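Local coordinates for beta-porphyranase A (Bacteroides plebeius, PDB 4AW7), which hydrolyses the sulfated red-algal polysaccharide porphyran at its linkages between beta-D-galactose and alpha-L-galactose-6-sulfate, releasing mostly disaccharides, at residues I511-V515 against R544-F548. Sequence-based numbering, arbitrary orientation.
Sequences IGRPV and RNIFF
Arg513 and Phe547 face each other as an antiparallel hydrogen-bonded pair. Arg513 N reaches Phe547 O at 2.9 Å, in the carbonyl plane, and Phe547 N returns to Arg513 O at 2.8 Å. Two residues further on, where strand 503-514 gives way to loop, Val515 N donates to Asn545 O over 3.1 Å, this time from above the carbonyl plane, so the pairing runs on past the last strand residue. On the other side of the Arg513-Phe547 pair, at the non-hydrogen-bonded pair Gly512/Phe548, CA-H...O contacts join the strands: Gly512 CA sits 3.1 Å from Phe547 O and Phe548 CA 3.3 Å from Ile511 O.

Apolar contacts flank this backbone ladder. Ile511 CG1, held between the backbone N and the carbonyl carbon (chi1 60°), meets Phe547 CE2 at 3.9 Å, while Phe548 turns a ring edge to Gly512 CA, with CD1 3.8 Å away. With no side chain on Gly512, that edge can come close to the backbone. Phe548 also packs on Ala249 and Val250 of helix 245-262. Ile546 CG2 comes close to Arg513 O. Val515 lies beside the Arg544-Asn545 backbone, although the exact place of CG1 is doubtful; an alanine here would probably leave that backbone and the side of Phe547 CB less covered.

The arginines find their polar partners mostly outside the two segments. Arg513 pairs with Asp573 and also donates to Ser518 O and Gly575 O, whereas Arg544 forms a salt bridge with Glu201 and curls back to bond Ile546 O through NH2 at 3.0 Å.

Strand 546-555 is thus joined to strand 503-514 as an outermost strand, within this chain, of a five-stranded mixed sheet, away from the substrate site. The chemistry implies that main-chain bonds set the register, while Phe547, edge-to-face with Trp536 of the calcium site, and Phe548 point to opposite faces and the arginines tie the pair to neighbouring parts of the chain.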
ATOM      1  N   ILE A 511       4.280 -17.837   1.890  1.00  8.40           N
ATOM      2  CA  ILE A 511       5.444 -18.721   1.814  1.00  8.84           C
ATOM      3  C   ILE A 511       6.525 -18.062   0.978  1.00  8.87           C
ATOM      4  O   ILE A 511       6.259 -17.351   0.013  1.00  9.17           O
ATOM      5  CB  ILE A 511       5.097 -20.125   1.264  1.00  9.46           C
ATOM      6  CG1 ILE A 511       4.514 -20.043  -0.131  1.00 10.36           C
ATOM      7  CG2 ILE A 511       4.146 -20.852   2.230  1.00 11.21           C
ATOM      8  CD1 ILE A 511       4.271 -21.436  -0.811  1.00 12.81           C
ATOM      9  N   GLY A 512       7.775 -18.325   1.372  1.00  9.21           N
ATOM     10  CA  GLY A 512       8.964 -18.008   0.574  1.00  9.34           C
ATOM     11  C   GLY A 512       9.685 -19.327   0.352  1.00 10.12           C
ATOM     12  O   GLY A 512      10.170 -19.938   1.303  1.00 10.67           O
ATOM     13  N   ARG A 513       9.745 -19.757  -0.905  1.00 10.13           N
ATOM     14  CA  ARG A 513      10.381 -21.047  -1.227  1.00 11.07           C
ATOM     15  C   ARG A 513      11.003 -20.927  -2.610  1.00 11.15           C
ATOM     16  O   ARG A 513      10.569 -20.142  -3.441  1.00 10.96           O
ATOM     17  CB  ARG A 513       9.350 -22.197  -1.271  1.00 11.33           C
ATOM     18  CG  ARG A 513       8.386 -22.301  -0.091  1.00 11.71           C
ATOM     19  CD  ARG A 513       7.677 -23.597  -0.086  1.00 12.12           C
ATOM     20  NE  ARG A 513       8.572 -24.655   0.414  1.00 13.11           N
ATOM     21  CZ  ARG A 513       8.367 -25.973   0.296  1.00 12.80           C
ATOM     22  NH1 ARG A 513       7.371 -26.434  -0.420  1.00 12.73           N
ATOM     23  NH2 ARG A 513       9.245 -26.814   0.829  1.00 13.72           N
ATOM     24  N   PRO A 514      12.018 -21.768  -2.898  1.00 12.43           N
ATOM     25  CA  PRO A 514      12.448 -21.888  -4.290  1.00 12.54           C
ATOM     26  C   PRO A 514      11.264 -22.050  -5.237  1.00 12.94           C
ATOM     27  O   PRO A 514      10.307 -22.747  -4.860  1.00 13.64           O
ATOM     28  CB  PRO A 514      13.318 -23.152  -4.276  1.00 13.75           C
ATOM     29  CG  PRO A 514      13.886 -23.162  -2.891  1.00 14.83           C
ATOM     30  CD  PRO A 514      12.679 -22.741  -2.016  1.00 13.62           C
ATOM     31  N   VAL A 515      11.305 -21.482  -6.449  1.00 12.92           N
ATOM     32  CA  VAL A 515      10.150 -21.532  -7.339  1.00 15.66           C
ATOM     33  C   VAL A 515       9.688 -22.969  -7.645  1.00 15.59           C
ATOM     34  O   VAL A 515       8.500 -23.186  -7.862  1.00 17.92           O
ATOM     35  CB  VAL A 515      10.319 -20.724  -8.647  1.00 16.07           C
ATOM     36  CG1 VAL A 515      10.397 -19.265  -8.335  1.00 17.97           C
ATOM     37  CG2 VAL A 515      11.546 -21.180  -9.463  1.00 18.69           C
ATOM     38  N   ARG A 544      11.329 -15.401 -11.078  1.00 19.42           N
ATOM     39  CA  ARG A 544      12.006 -15.146  -9.823  1.00 19.04           C
ATOM     40  C   ARG A 544      12.649 -16.485  -9.436  1.00 19.82           C
ATOM     41  O   ARG A 544      12.141 -17.548  -9.738  1.00 24.64           O
ATOM     42  CB  ARG A 544      10.986 -14.599  -8.777  1.00 18.67           C
ATOM     43  CG  ARG A 544      10.548 -13.113  -9.013  1.00 19.14           C
ATOM     44  CD  ARG A 544       9.341 -12.627  -8.172  1.00 18.78           C
ATOM     45  NE  ARG A 544       9.526 -13.042  -6.794  1.00 18.32           N
ATOM     46  CZ  ARG A 544      10.087 -12.332  -5.816  1.00 15.80           C
ATOM     47  NH1 ARG A 544      10.498 -11.091  -5.992  1.00 19.74           N
ATOM     48  NH2 ARG A 544      10.250 -12.901  -4.653  1.00 15.32           N
ATOM     49  N   ASN A 545      13.737 -16.443  -8.749  1.00 18.95           N
ATOM     50  CA  ASN A 545      14.332 -17.617  -8.194  1.00 17.63           C
ATOM     51  C   ASN A 545      13.613 -18.077  -6.926  1.00 16.03           C
ATOM     52  O   ASN A 545      13.498 -19.297  -6.655  1.00 15.27           O
ATOM     53  CB  ASN A 545      15.801 -17.257  -7.885  1.00 18.13           C
ATOM     54  CG  ASN A 545      16.543 -18.351  -7.140  1.00 22.10           C
ATOM     55  OD1 ASN A 545      16.614 -19.476  -7.600  1.00 25.23           O
ATOM     56  ND2 ASN A 545      17.120 -18.002  -5.990  1.00 26.51           N
ATOM     57  N   ILE A 546      13.093 -17.112  -6.142  1.00 14.06           N
ATOM     58  CA  ILE A 546      12.349 -17.411  -4.931  1.00 12.48           C
ATOM     59  C   ILE A 546      10.940 -16.931  -5.123  1.00 11.31           C
ATOM     60  O   ILE A 546      10.712 -15.757  -5.431  1.00 12.05           O
ATOM     61  CB  ILE A 546      12.947 -16.737  -3.667  1.00 12.44           C
ATOM     62  CG1 ILE A 546      14.459 -17.016  -3.554  1.00 14.97           C
ATOM     63  CG2 ILE A 546      12.140 -17.164  -2.441  1.00 13.39           C
ATOM     64  CD1 ILE A 546      15.199 -16.002  -2.672  1.00 21.64           C
ATOM     65  N   PHE A 547       9.988 -17.829  -4.919  1.00 10.06           N
ATOM     66  CA  PHE A 547       8.591 -17.444  -4.827  1.00  9.71           C
ATOM     67  C   PHE A 547       8.358 -16.886  -3.442  1.00  8.93           C
ATOM     68  O   PHE A 547       8.662 -17.518  -2.450  1.00 11.11           O
ATOM     69  CB  PHE A 547       7.659 -18.637  -4.996  1.00 10.40           C
ATOM     70  CG  PHE A 547       6.182 -18.299  -4.841  1.00 10.67           C
ATOM     71  CD1 PHE A 547       5.485 -17.805  -5.890  1.00 11.25           C
ATOM     72  CD2 PHE A 547       5.553 -18.414  -3.611  1.00 10.73           C
ATOM     73  CE1 PHE A 547       4.137 -17.467  -5.761  1.00 12.68           C
ATOM     74  CE2 PHE A 547       4.189 -18.092  -3.480  1.00 11.98           C
ATOM     75  CZ  PHE A 547       3.516 -17.623  -4.554  1.00 11.63           C
ATOM     76  N   PHE A 548       7.846 -15.659  -3.361  1.00  7.71           N
ATOM     77  CA  PHE A 548       7.397 -15.093  -2.092  1.00  7.86           C
ATOM     78  C   PHE A 548       6.027 -14.505  -2.313  1.00  7.58           C
ATOM     79  O   PHE A 548       5.882 -13.529  -3.043  1.00  7.42           O
ATOM     80  CB  PHE A 548       8.367 -14.061  -1.529  1.00  7.36           C
ATOM     81  CG  PHE A 548       7.958 -13.553  -0.172  1.00  7.40           C
ATOM     82  CD1 PHE A 548       7.727 -14.425   0.880  1.00  8.66           C
ATOM     83  CD2 PHE A 548       7.818 -12.195   0.071  1.00  7.99           C
ATOM     84  CE1 PHE A 548       7.338 -13.987   2.100  1.00  8.26           C
ATOM     85  CE2 PHE A 548       7.460 -11.721   1.346  1.00  8.88           C
ATOM     86  CZ  PHE A 548       7.229 -12.623   2.359  1.00  8.14           C
TER